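Local coordinates for protein protease Do-like 1, chloroplastic (Arabidopsis thaliana, PDB 3QO6) that cleaves proteins as a chloroplast serine protease of the HtrA type, required at high temperature and possibly degrading damaged proteins, at residues B[56-61]-B[181-186]; B[123-128]-B[147-152]; B[168-173]-B[208-213]. One frame throughout, in Å; residues are numbered along the deposited sequence.

Contact 1 (B[56-61]-B[181-186]); sequences SGFVWD and GGPLLD
F58 reaches across from strand 47-61 to the backbone of G181 and G182 and to the ring of P183. Its CG sits between the backbone N and the carbonyl carbon (chi1 42°), and from CB the ring is thereby carried toward the facing segment. There O of G181 meets the CD1-CE1 bond of F58, 3.4 Å from each of the two atoms, and lies at the ring edge, near its plane. F58 CD1 additionally touches CD of P183 at 4.0 Å; this approach is oblique, the two side chains sliding past each other in opposite directions. Before F58 in the strand, the approach is backbone to backbone. CA of G181 is 3.2 Å from O of S56, with an angle of 141° at the hydrogen. CA of G57 is likewise 3.2 Å from O of G181, at 153°. The hydroxyl of S56 is hydrogen-bonded to O of S180, the predicted charge-relay serine, and O of S56 to T68 OG1. The chemistry is therefore weak CA-H...O contact between backbones, plus an F58 ring that meets a carbonyl oxygen at its edge and packs against P183, consistent with a glycine-rich turn pressed against the barrel strand beside the predicted catalytic serine.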
ATOM      1  N   SER B  56     -19.375  21.375  13.765  1.00 73.16           N
ATOM      2  CA  SER B  56     -20.493  21.921  14.515  1.00 72.77           C
ATOM      3  C   SER B  56     -20.070  22.998  15.480  1.00 68.22           C
ATOM      4  O   SER B  56     -18.885  23.352  15.571  1.00 64.08           O
ATOM      5  CB  SER B  56     -21.266  20.825  15.267  1.00 72.85           C
ATOM      6  OG  SER B  56     -20.475  19.678  15.441  1.00 77.06           O
ATOM      7  N   GLY B  57     -21.074  23.520  16.173  1.00 65.24           N
ATOM      8  CA  GLY B  57     -20.885  24.560  17.162  1.00 63.32           C
ATOM      9  C   GLY B  57     -22.208  24.744  17.873  1.00 65.76           C
ATOM     10  O   GLY B  57     -23.207  24.084  17.558  1.00 66.81           O
ATOM     11  N   PHE B  58     -22.225  25.634  18.848  1.00 65.55           N
ATOM     12  CA  PHE B  58     -23.440  25.901  19.583  1.00 65.88           C
ATOM     13  C   PHE B  58     -23.555  27.402  19.777  1.00 65.97           C
ATOM     14  O   PHE B  58     -22.584  28.121  19.631  1.00 67.18           O
ATOM     15  CB  PHE B  58     -23.424  25.163  20.930  1.00 64.66           C
ATOM     16  CG  PHE B  58     -22.102  25.213  21.635  1.00 63.27           C
ATOM     17  CD1 PHE B  58     -21.049  24.406  21.221  1.00 60.19           C
ATOM     18  CD2 PHE B  58     -21.899  26.089  22.713  1.00 62.55           C
ATOM     19  CE1 PHE B  58     -19.806  24.474  21.871  1.00 62.14           C
ATOM     20  CE2 PHE B  58     -20.663  26.165  23.372  1.00 57.24           C
ATOM     21  CZ  PHE B  58     -19.621  25.367  22.956  1.00 61.19           C
ATOM     22  N   VAL B  59     -24.756  27.868  20.078  1.00 67.98           N
ATOM     23  CA  VAL B  59     -25.002  29.286  20.294  1.00 68.40           C
ATOM     24  C   VAL B  59     -24.552  29.654  21.691  1.00 69.47           C
ATOM     25  O   VAL B  59     -24.974  29.031  22.684  1.00 65.70           O
ATOM     26  CB  VAL B  59     -26.497  29.593  20.162  1.00 69.98           C
ATOM     27  CG1 VAL B  59     -26.861  30.811  20.956  1.00 71.54           C
ATOM     28  CG2 VAL B  59     -26.841  29.800  18.718  1.00 71.38           C
ATOM     29  N   TRP B  60     -23.712  30.675  21.782  1.00 65.34           N
ATOM     30  CA  TRP B  60     -23.238  31.075  23.083  1.00 67.31           C
ATOM     31  C   TRP B  60     -24.067  32.136  23.769  1.00 67.13           C
ATOM     32  O   TRP B  60     -24.193  32.122  24.988  1.00 67.61           O
ATOM     33  CB  TRP B  60     -21.810  31.550  22.991  1.00 69.92           C
ATOM     34  CG  TRP B  60     -21.260  31.847  24.312  1.00 71.88           C
ATOM     35  CD1 TRP B  60     -21.084  33.075  24.855  1.00 72.22           C
ATOM     36  CD2 TRP B  60     -20.776  30.898  25.278  1.00 74.69           C
ATOM     37  NE1 TRP B  60     -20.511  32.962  26.101  1.00 74.92           N
ATOM     38  CE2 TRP B  60     -20.311  31.637  26.390  1.00 74.08           C
ATOM     39  CE3 TRP B  60     -20.682  29.492  25.314  1.00 70.12           C
ATOM     40  CZ2 TRP B  60     -19.757  31.020  27.534  1.00 68.85           C
ATOM     41  CZ3 TRP B  60     -20.127  28.881  26.455  1.00 66.03           C
ATOM     42  CH2 TRP B  60     -19.675  29.649  27.546  1.00 64.37           C
ATOM     43  N   ASP B  61     -24.638  33.044  22.989  1.00 68.65           N
ATOM     44  CA  ASP B  61     -25.445  34.146  23.540  1.00 73.50           C
ATOM     45  C   ASP B  61     -26.406  34.783  22.546  1.00 76.37           C
ATOM     46  O   ASP B  61     -26.310  34.582  21.323  1.00 73.48           O
ATOM     47  CB  ASP B  61     -24.539  35.257  24.089  1.00 69.86           C
ATOM     48  CG  ASP B  61     -23.572  35.806  23.035  1.00 74.98           C
ATOM     49  OD1 ASP B  61     -22.413  36.160  23.418  1.00 71.70           O
ATOM     50  OD2 ASP B  61     -23.967  35.890  21.834  1.00 65.25           O
ATOM     51  N   GLY B 181     -16.369  20.761  17.716  1.00 51.57           N
ATOM     52  CA  GLY B 181     -17.106  21.994  17.906  1.00 51.77           C
ATOM     53  C   GLY B 181     -18.469  21.848  18.556  1.00 52.05           C
ATOM     54  O   GLY B 181     -19.019  22.828  19.033  1.00 54.82           O
ATOM     55  N   GLY B 182     -19.040  20.649  18.547  1.00 50.02           N
ATOM     56  CA  GLY B 182     -20.335  20.465  19.163  1.00 47.39           C
ATOM     57  C   GLY B 182     -20.211  20.286  20.667  1.00 50.37           C
ATOM     58  O   GLY B 182     -19.134  20.030  21.228  1.00 47.95           O
ATOM     59  N   PRO B 183     -21.334  20.381  21.351  1.00 51.11           N
ATOM     60  CA  PRO B 183     -21.391  20.251  22.796  1.00 53.24           C
ATOM     61  C   PRO B 183     -21.455  18.861  23.443  1.00 58.86           C
ATOM     62  O   PRO B 183     -21.991  17.892  22.874  1.00 57.53           O
ATOM     63  CB  PRO B 183     -22.647  21.029  23.125  1.00 52.50           C
ATOM     64  CG  PRO B 183     -23.559  20.592  22.026  1.00 45.77           C
ATOM     65  CD  PRO B 183     -22.654  20.746  20.807  1.00 49.93           C
ATOM     66  N   LEU B 184     -20.902  18.789  24.654  1.00 57.58           N
ATOM     67  CA  LEU B 184     -21.034  17.595  25.453  1.00 57.86           C
ATOM     68  C   LEU B 184     -21.885  18.098  26.626  1.00 57.86           C
ATOM     69  O   LEU B 184     -21.522  19.059  27.301  1.00 63.59           O
ATOM     70  CB  LEU B 184     -19.702  17.103  25.979  1.00 60.40           C
ATOM     71  CG  LEU B 184     -19.815  15.721  26.655  1.00 55.48           C
ATOM     72  CD1 LEU B 184     -20.213  14.654  25.627  1.00 50.44           C
ATOM     73  CD2 LEU B 184     -18.481  15.371  27.288  1.00 50.31           C
ATOM     74  N   LEU B 185     -23.035  17.500  26.850  1.00 54.97           N
ATOM     75  CA  LEU B 185     -23.851  17.934  27.959  1.00 58.28           C
ATOM     76  C   LEU B 185     -23.885  16.854  29.064  1.00 62.79           C
ATOM     77  O   LEU B 185     -23.592  15.660  28.804  1.00 60.11           O
ATOM     78  CB  LEU B 185     -25.265  18.259  27.469  1.00 60.95           C
ATOM     79  CG  LEU B 185     -25.380  19.193  26.253  1.00 65.38           C
ATOM     80  CD1 LEU B 185     -25.571  18.356  24.995  1.00 65.67           C
ATOM     81  CD2 LEU B 185     -26.563  20.134  26.415  1.00 67.47           C
ATOM     82  N   ASP B 186     -24.206  17.278  30.297  1.00 62.28           N
ATOM     83  CA  ASP B 186     -24.303  16.363  31.441  1.00 60.94           C
ATOM     84  C   ASP B 186     -25.795  16.065  31.637  1.00 62.47           C
ATOM     85  O   ASP B 186     -26.627  16.584  30.869  1.00 58.36           O
ATOM     86  CB  ASP B 186     -23.669  16.991  32.695  1.00 65.21           C
ATOM     87  CG  ASP B 186     -24.373  18.275  33.158  1.00 68.00           C
ATOM     88  OD1 ASP B 186     -23.702  19.126  33.803  1.00 69.10           O
ATOM     89  OD2 ASP B 186     -25.584  18.434  32.895  1.00 65.71           O
TER

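Contact 2 (B[123-128]-B[147-152])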
ATOM      1  N   ALA B 123     -15.724  21.621  36.768  1.00 70.10           N
ATOM      2  CA  ALA B 123     -14.892  21.312  37.928  1.00 71.51           C
ATOM      3  C   ALA B 123     -15.416  20.189  38.811  1.00 71.02           C
ATOM      4  O   ALA B 123     -14.626  19.505  39.421  1.00 72.64           O
ATOM      5  CB  ALA B 123     -14.686  22.556  38.767  1.00 69.15           C
ATOM      6  N   ASP B 124     -16.730  19.989  38.879  1.00 73.69           N
ATOM      7  CA  ASP B 124     -17.293  18.934  39.734  1.00 74.33           C
ATOM      8  C   ASP B 124     -17.598  17.580  39.078  1.00 73.49           C
ATOM      9  O   ASP B 124     -18.218  16.709  39.695  1.00 74.19           O
ATOM     10  CB  ASP B 124     -18.593  19.420  40.358  1.00 75.87           C
ATOM     11  CG  ASP B 124     -18.428  20.701  41.086  1.00 82.50           C
ATOM     12  OD1 ASP B 124     -17.334  20.908  41.670  1.00 84.05           O
ATOM     13  OD2 ASP B 124     -19.397  21.493  41.081  1.00 84.09           O
ATOM     14  N   LEU B 125     -17.196  17.400  37.829  1.00 71.75           N
ATOM     15  CA  LEU B 125     -17.499  16.165  37.137  1.00 70.83           C
ATOM     16  C   LEU B 125     -16.928  14.923  37.843  1.00 70.50           C
ATOM     17  O   LEU B 125     -15.888  14.982  38.521  1.00 67.21           O
ATOM     18  CB  LEU B 125     -17.018  16.278  35.675  1.00 71.19           C
ATOM     19  CG  LEU B 125     -17.682  17.419  34.870  1.00 66.66           C
ATOM     20  CD1 LEU B 125     -17.058  17.539  33.511  1.00 64.60           C
ATOM     21  CD2 LEU B 125     -19.189  17.168  34.718  1.00 64.53           C
ATOM     22  N   LEU B 126     -17.647  13.811  37.696  1.00 69.37           N
ATOM     23  CA  LEU B 126     -17.259  12.523  38.279  1.00 65.66           C
ATOM     24  C   LEU B 126     -17.288  11.416  37.219  1.00 64.30           C
ATOM     25  O   LEU B 126     -18.271  11.284  36.475  1.00 64.97           O
ATOM     26  CB  LEU B 126     -18.235  12.151  39.377  1.00 64.19           C
ATOM     27  CG  LEU B 126     -18.186  12.997  40.639  1.00 67.24           C
ATOM     28  CD1 LEU B 126     -19.503  12.848  41.361  1.00 59.80           C
ATOM     29  CD2 LEU B 126     -16.972  12.573  41.513  1.00 62.51           C
ATOM     30  N   VAL B 127     -16.221  10.626  37.132  1.00 61.39           N
ATOM     31  CA  VAL B 127     -16.216   9.509  36.177  1.00 55.80           C
ATOM     32  C   VAL B 127     -17.458   8.658  36.413  1.00 55.46           C
ATOM     33  O   VAL B 127     -17.794   8.335  37.562  1.00 59.22           O
ATOM     34  CB  VAL B 127     -14.992   8.617  36.360  1.00 50.41           C
ATOM     35  CG1 VAL B 127     -15.167   7.303  35.585  1.00 48.63           C
ATOM     36  CG2 VAL B 127     -13.776   9.358  35.875  1.00 50.15           C
ATOM     37  N   GLY B 128     -18.151   8.302  35.338  1.00 55.62           N
ATOM     38  CA  GLY B 128     -19.343   7.489  35.489  1.00 49.70           C
ATOM     39  C   GLY B 128     -20.635   8.252  35.236  1.00 53.10           C
ATOM     40  O   GLY B 128     -21.645   7.629  34.891  1.00 51.87           O
ATOM     41  N   GLY B 147     -23.072   8.375  26.245  1.00 49.69           N
ATOM     42  CA  GLY B 147     -22.038   7.590  26.860  1.00 45.44           C
ATOM     43  C   GLY B 147     -21.823   8.058  28.279  1.00 47.90           C
ATOM     44  O   GLY B 147     -22.696   8.640  28.918  1.00 45.46           O
ATOM     45  N   VAL B 148     -20.608   7.882  28.749  1.00 48.38           N
ATOM     46  CA  VAL B 148     -20.307   8.204  30.125  1.00 51.49           C
ATOM     47  C   VAL B 148     -18.985   9.011  30.210  1.00 55.42           C
ATOM     48  O   VAL B 148     -18.195   9.039  29.255  1.00 57.74           O
ATOM     49  CB  VAL B 148     -20.218   6.819  30.858  1.00 52.18           C
ATOM     50  CG1 VAL B 148     -18.763   6.515  31.283  1.00 49.06           C
ATOM     51  CG2 VAL B 148     -21.220   6.732  31.957  1.00 46.92           C
ATOM     52  N   ILE B 149     -18.751   9.710  31.311  1.00 53.41           N
ATOM     53  CA  ILE B 149     -17.465  10.377  31.439  1.00 52.25           C
ATOM     54  C   ILE B 149     -16.535   9.208  31.777  1.00 56.43           C
ATOM     55  O   ILE B 149     -16.749   8.528  32.782  1.00 59.32           O
ATOM     56  CB  ILE B 149     -17.416  11.345  32.628  1.00 54.65           C
ATOM     57  CG1 ILE B 149     -18.215  12.613  32.318  1.00 54.98           C
ATOM     58  CG2 ILE B 149     -15.951  11.623  32.986  1.00 54.18           C
ATOM     59  CD1 ILE B 149     -17.920  13.744  33.267  1.00 59.83           C
ATOM     60  N   SER B 150     -15.520   8.973  30.954  1.00 57.97           N
ATOM     61  CA  SER B 150     -14.597   7.865  31.160  1.00 58.37           C
ATOM     62  C   SER B 150     -13.399   8.260  31.966  1.00 60.29           C
ATOM     63  O   SER B 150     -12.728   7.408  32.574  1.00 62.63           O
ATOM     64  CB  SER B 150     -14.091   7.340  29.824  1.00 57.98           C
ATOM     65  OG  SER B 150     -15.129   6.733  29.095  1.00 63.69           O
ATOM     66  N   GLY B 151     -13.110   9.552  31.928  1.00 60.55           N
ATOM     67  CA  GLY B 151     -11.950  10.072  32.626  1.00 58.36           C
ATOM     68  C   GLY B 151     -11.964  11.585  32.724  1.00 60.11           C
ATOM     69  O   GLY B 151     -12.658  12.301  31.968  1.00 56.80           O
ATOM     70  N   LEU B 152     -11.180  12.072  33.676  1.00 58.81           N
ATOM     71  CA  LEU B 152     -11.065  13.494  33.920  1.00 57.21           C
ATOM     72  C   LEU B 152      -9.610  13.905  34.038  1.00 57.76           C
ATOM     73  O   LEU B 152      -8.737  13.067  34.248  1.00 56.86           O
ATOM     74  CB  LEU B 152     -11.820  13.838  35.199  1.00 53.39           C
ATOM     75  CG  LEU B 152     -13.299  13.616  34.932  1.00 56.07           C
ATOM     76  CD1 LEU B 152     -14.118  13.638  36.215  1.00 50.53           C
ATOM     77  CD2 LEU B 152     -13.748  14.702  33.937  1.00 51.23           C
TER
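G128 N donates to O of I149 over 2.9 Å, with the donor in the carbonyl plane and an N-H...O angle of 156°. It is the one hydrogen bond between the loop 123-128 and the segment 147-152; the rest is methyl groups packed on one another and against backbone carbonyls. CD1 of I149 ends 3.6 Å from CB of L125, the two side chains crossing at about a right angle. L152 CD1 lies 3.2 Å from O of L125, with CB of L125 as its apolar neighbour. V127 splits its branches: with CG1 anti to the backbone N (chi1 167°), that methyl lies 3.4 Å from O of I149, while CG2 is 3.8 Å from CA of G151. V148 CG2 is 3.1 Å from O of G128, an oxygen also bonded to T19 OG1 of the second subunit.

Outside this first shell, Q129 OE1 accepts from L126 N, and I149 is also backbone-bonded to Q129, just before strand 130-135. S150 and G151 both face Q170, a classic beta bulge. The CB of S150 points away from the loop; its OG bonds to L144 O of the second subunit. The loop thus runs beside strand 143-157 as it leads into strand 130-135, with L125 also touching I169 of strand 168-171.

Contact 3 (B[168-173]-B[208-213]); sequences VIQTDA and VGFSIP
Strands 168-171 and 209-213 are antiparallel neighbours in the second beta sheet of the protease domain, their N-to-C directions 147° apart. Four backbone bonds fix the register. I169 and S211 bond reciprocally, N of I169 to O of S211 at 2.9 Å and 169°, the straightest of the four; T171 and G209 form the next hydrogen-bonded pair, with N of T171 2.8 Å from O of G209. Between them lies the non-hydrogen-bonded pair Q170-F210, where CA of F210 is 3.0 Å from O of I169.

The F210 ring packs on the face it shares with Q170. CG1 of V168, anti to its own backbone N, reaches 3.3 Å from CB of F210, the two side chains crossing at about a right angle. Q170 runs alongside F210 in the same direction, its CG 4.1 Å from CE2 of F210, with amide and ring planes 66° apart. The amide is held from outside, OE1 by R154 and NE2 by T143 of the second subunit, which probably fixes its rotation. On the other face, CB of I169 lies 4.1 Å from CB of S211.

Where strand 168-171 ends, T171 OG1 accepts from A173 N at 3.2 Å, an ST turn, and also bonds V148 O. The pair belongs to the second, C-terminal antiparallel barrel of the trypsin-like (S1C) protease domain, with the I212 side chain about 5 Å from that of D101, predicted to be in the charge relay.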
ATOM      1  N   VAL B 168      -8.413  17.852  29.986  1.00 71.55           N
ATOM      2  CA  VAL B 168      -9.413  17.318  29.069  1.00 63.15           C
ATOM      3  C   VAL B 168     -10.371  16.233  29.583  1.00 59.40           C
ATOM      4  O   VAL B 168     -10.009  15.399  30.424  1.00 58.39           O
ATOM      5  CB  VAL B 168      -8.700  16.808  27.822  1.00 66.16           C
ATOM      6  CG1 VAL B 168      -9.681  16.135  26.853  1.00 65.42           C
ATOM      7  CG2 VAL B 168      -8.008  17.969  27.170  1.00 64.81           C
ATOM      8  N   ILE B 169     -11.600  16.248  29.072  1.00 56.20           N
ATOM      9  CA  ILE B 169     -12.606  15.239  29.447  1.00 56.65           C
ATOM     10  C   ILE B 169     -12.587  14.047  28.462  1.00 58.92           C
ATOM     11  O   ILE B 169     -12.431  14.243  27.262  1.00 56.77           O
ATOM     12  CB  ILE B 169     -14.031  15.799  29.410  1.00 56.02           C
ATOM     13  CG1 ILE B 169     -14.203  16.909  30.449  1.00 57.24           C
ATOM     14  CG2 ILE B 169     -15.018  14.672  29.678  1.00 48.68           C
ATOM     15  CD1 ILE B 169     -15.500  17.689  30.283  1.00 56.81           C
ATOM     16  N   GLN B 170     -12.749  12.825  28.981  1.00 58.58           N
ATOM     17  CA  GLN B 170     -12.753  11.606  28.166  1.00 55.06           C
ATOM     18  C   GLN B 170     -14.131  10.942  28.253  1.00 57.91           C
ATOM     19  O   GLN B 170     -14.673  10.790  29.345  1.00 59.43           O
ATOM     20  CB  GLN B 170     -11.706  10.644  28.686  1.00 54.15           C
ATOM     21  CG  GLN B 170     -11.437   9.508  27.772  1.00 52.68           C
ATOM     22  CD  GLN B 170     -10.473   8.535  28.382  1.00 55.75           C
ATOM     23  OE1 GLN B 170      -9.505   8.930  29.015  1.00 62.48           O
ATOM     24  NE2 GLN B 170     -10.727   7.252  28.195  1.00 57.35           N
ATOM     25  N   THR B 171     -14.693  10.557  27.110  1.00 56.11           N
ATOM     26  CA  THR B 171     -16.016   9.958  27.075  1.00 54.13           C
ATOM     27  C   THR B 171     -16.074   8.828  26.050  1.00 58.23           C
ATOM     28  O   THR B 171     -15.316   8.830  25.055  1.00 53.89           O
ATOM     29  CB  THR B 171     -17.089  10.990  26.698  1.00 56.16           C
ATOM     30  OG1 THR B 171     -18.374  10.371  26.759  1.00 59.18           O
ATOM     31  CG2 THR B 171     -16.890  11.492  25.266  1.00 55.88           C
ATOM     32  N   ASP B 172     -16.970   7.868  26.292  1.00 53.71           N
ATOM     33  CA  ASP B 172     -17.092   6.745  25.387  1.00 56.17           C
ATOM     34  C   ASP B 172     -18.318   6.888  24.524  1.00 58.03           C
ATOM     35  O   ASP B 172     -18.751   5.931  23.866  1.00 58.95           O
ATOM     36  CB  ASP B 172     -17.055   5.397  26.137  1.00 58.70           C
ATOM     37  CG  ASP B 172     -18.194   5.219  27.135  1.00 63.95           C
ATOM     38  OD1 ASP B 172     -18.919   6.204  27.424  1.00 65.08           O
ATOM     39  OD2 ASP B 172     -18.359   4.073  27.642  1.00 62.69           O
ATOM     40  N   ALA B 173     -18.861   8.106  24.520  1.00 55.36           N
ATOM     41  CA  ALA B 173     -19.989   8.442  23.662  1.00 53.91           C
ATOM     42  C   ALA B 173     -19.357   8.525  22.279  1.00 53.54           C
ATOM     43  O   ALA B 173     -18.306   9.150  22.123  1.00 52.31           O
ATOM     44  CB  ALA B 173     -20.549   9.801  24.023  1.00 53.10           C
ATOM     45  N   VAL B 208     -12.967   6.282  22.611  1.00 43.24           N
ATOM     46  CA  VAL B 208     -12.126   7.119  23.444  1.00 46.23           C
ATOM     47  C   VAL B 208     -12.168   8.521  22.839  1.00 52.12           C
ATOM     48  O   VAL B 208     -11.435   8.814  21.903  1.00 56.86           O
ATOM     49  CB  VAL B 208     -10.673   6.615  23.476  1.00 46.51           C
ATOM     50  CG1 VAL B 208      -9.816   7.571  24.276  1.00 45.99           C
ATOM     51  CG2 VAL B 208     -10.614   5.197  24.066  1.00 44.51           C
ATOM     52  N   GLY B 209     -13.028   9.390  23.367  1.00 56.22           N
ATOM     53  CA  GLY B 209     -13.140  10.746  22.845  1.00 54.36           C
ATOM     54  C   GLY B 209     -12.859  11.828  23.868  1.00 54.45           C
ATOM     55  O   GLY B 209     -13.067  11.633  25.045  1.00 60.51           O
ATOM     56  N   PHE B 210     -12.414  12.990  23.416  1.00 56.90           N
ATOM     57  CA  PHE B 210     -12.085  14.086  24.312  1.00 52.43           C
ATOM     58  C   PHE B 210     -12.847  15.405  24.108  1.00 56.07           C
ATOM     59  O   PHE B 210     -13.189  15.779  22.996  1.00 57.73           O
ATOM     60  CB  PHE B 210     -10.608  14.344  24.202  1.00 49.74           C
ATOM     61  CG  PHE B 210      -9.768  13.090  24.311  1.00 54.69           C
ATOM     62  CD1 PHE B 210      -9.242  12.490  23.171  1.00 48.62           C
ATOM     63  CD2 PHE B 210      -9.419  12.569  25.563  1.00 48.09           C
ATOM     64  CE1 PHE B 210      -8.359  11.396  23.281  1.00 52.60           C
ATOM     65  CE2 PHE B 210      -8.547  11.496  25.675  1.00 50.63           C
ATOM     66  CZ  PHE B 210      -8.006  10.905  24.532  1.00 49.19           C
ATOM     67  N   SER B 211     -13.133  16.095  25.204  1.00 57.92           N
ATOM     68  CA  SER B 211     -13.815  17.384  25.151  1.00 58.93           C
ATOM     69  C   SER B 211     -13.022  18.395  25.976  1.00 58.79           C
ATOM     70  O   SER B 211     -12.489  18.048  27.048  1.00 56.57           O
ATOM     71  CB  SER B 211     -15.211  17.269  25.727  1.00 58.32           C
ATOM     72  OG  SER B 211     -15.959  16.341  24.984  1.00 64.04           O
ATOM     73  N   ILE B 212     -12.917  19.624  25.470  1.00 55.48           N
ATOM     74  CA  ILE B 212     -12.209  20.668  26.209  1.00 56.97           C
ATOM     75  C   ILE B 212     -13.247  21.004  27.278  1.00 55.17           C
ATOM     76  O   ILE B 212     -14.424  21.219  26.945  1.00 54.32           O
ATOM     77  CB  ILE B 212     -11.942  21.954  25.358  1.00 60.84           C
ATOM     78  CG1 ILE B 212     -11.105  21.648  24.107  1.00 57.62           C
ATOM     79  CG2 ILE B 212     -11.197  22.964  26.209  1.00 61.30           C
ATOM     80  CD1 ILE B 212      -9.768  21.043  24.418  1.00 57.88           C
ATOM     81  N   PRO B 213     -12.841  21.034  28.564  1.00 54.78           N
ATOM     82  CA  PRO B 213     -13.796  21.339  29.636  1.00 55.07           C
ATOM     83  C   PRO B 213     -14.360  22.755  29.589  1.00 57.22           C
ATOM     84  O   PRO B 213     -13.653  23.736  29.349  1.00 58.43           O
ATOM     85  CB  PRO B 213     -13.003  21.055  30.900  1.00 54.08           C
ATOM     86  CG  PRO B 213     -11.582  21.405  30.487  1.00 55.80           C
ATOM     87  CD  PRO B 213     -11.467  20.884  29.090  1.00 56.25           C
TER

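In the fold
All three contacts reach one sheet. Every touching residue of contacts 1 and 3 is buried, and both come near the predicted triad; contact 2, farther from the chain centre and away from the annotated sites, includes partly exposed L126, V127 and L152. Contact 1 joins the sheet to the barrel that includes 47-61 through close glycine backbones and F58 on P183. Contact 3 is true strand pairing, whereas contact 2 sets an irregular loop beside the sheet through aliphatic side chains and one backbone bond. Contacts 2 and 3 share the neighbouring strands 143-157 and 168-171, and both touch the second subunit. Contacts 1 and 3 meet through L184 CD2, 3.6 Å from S211 OG.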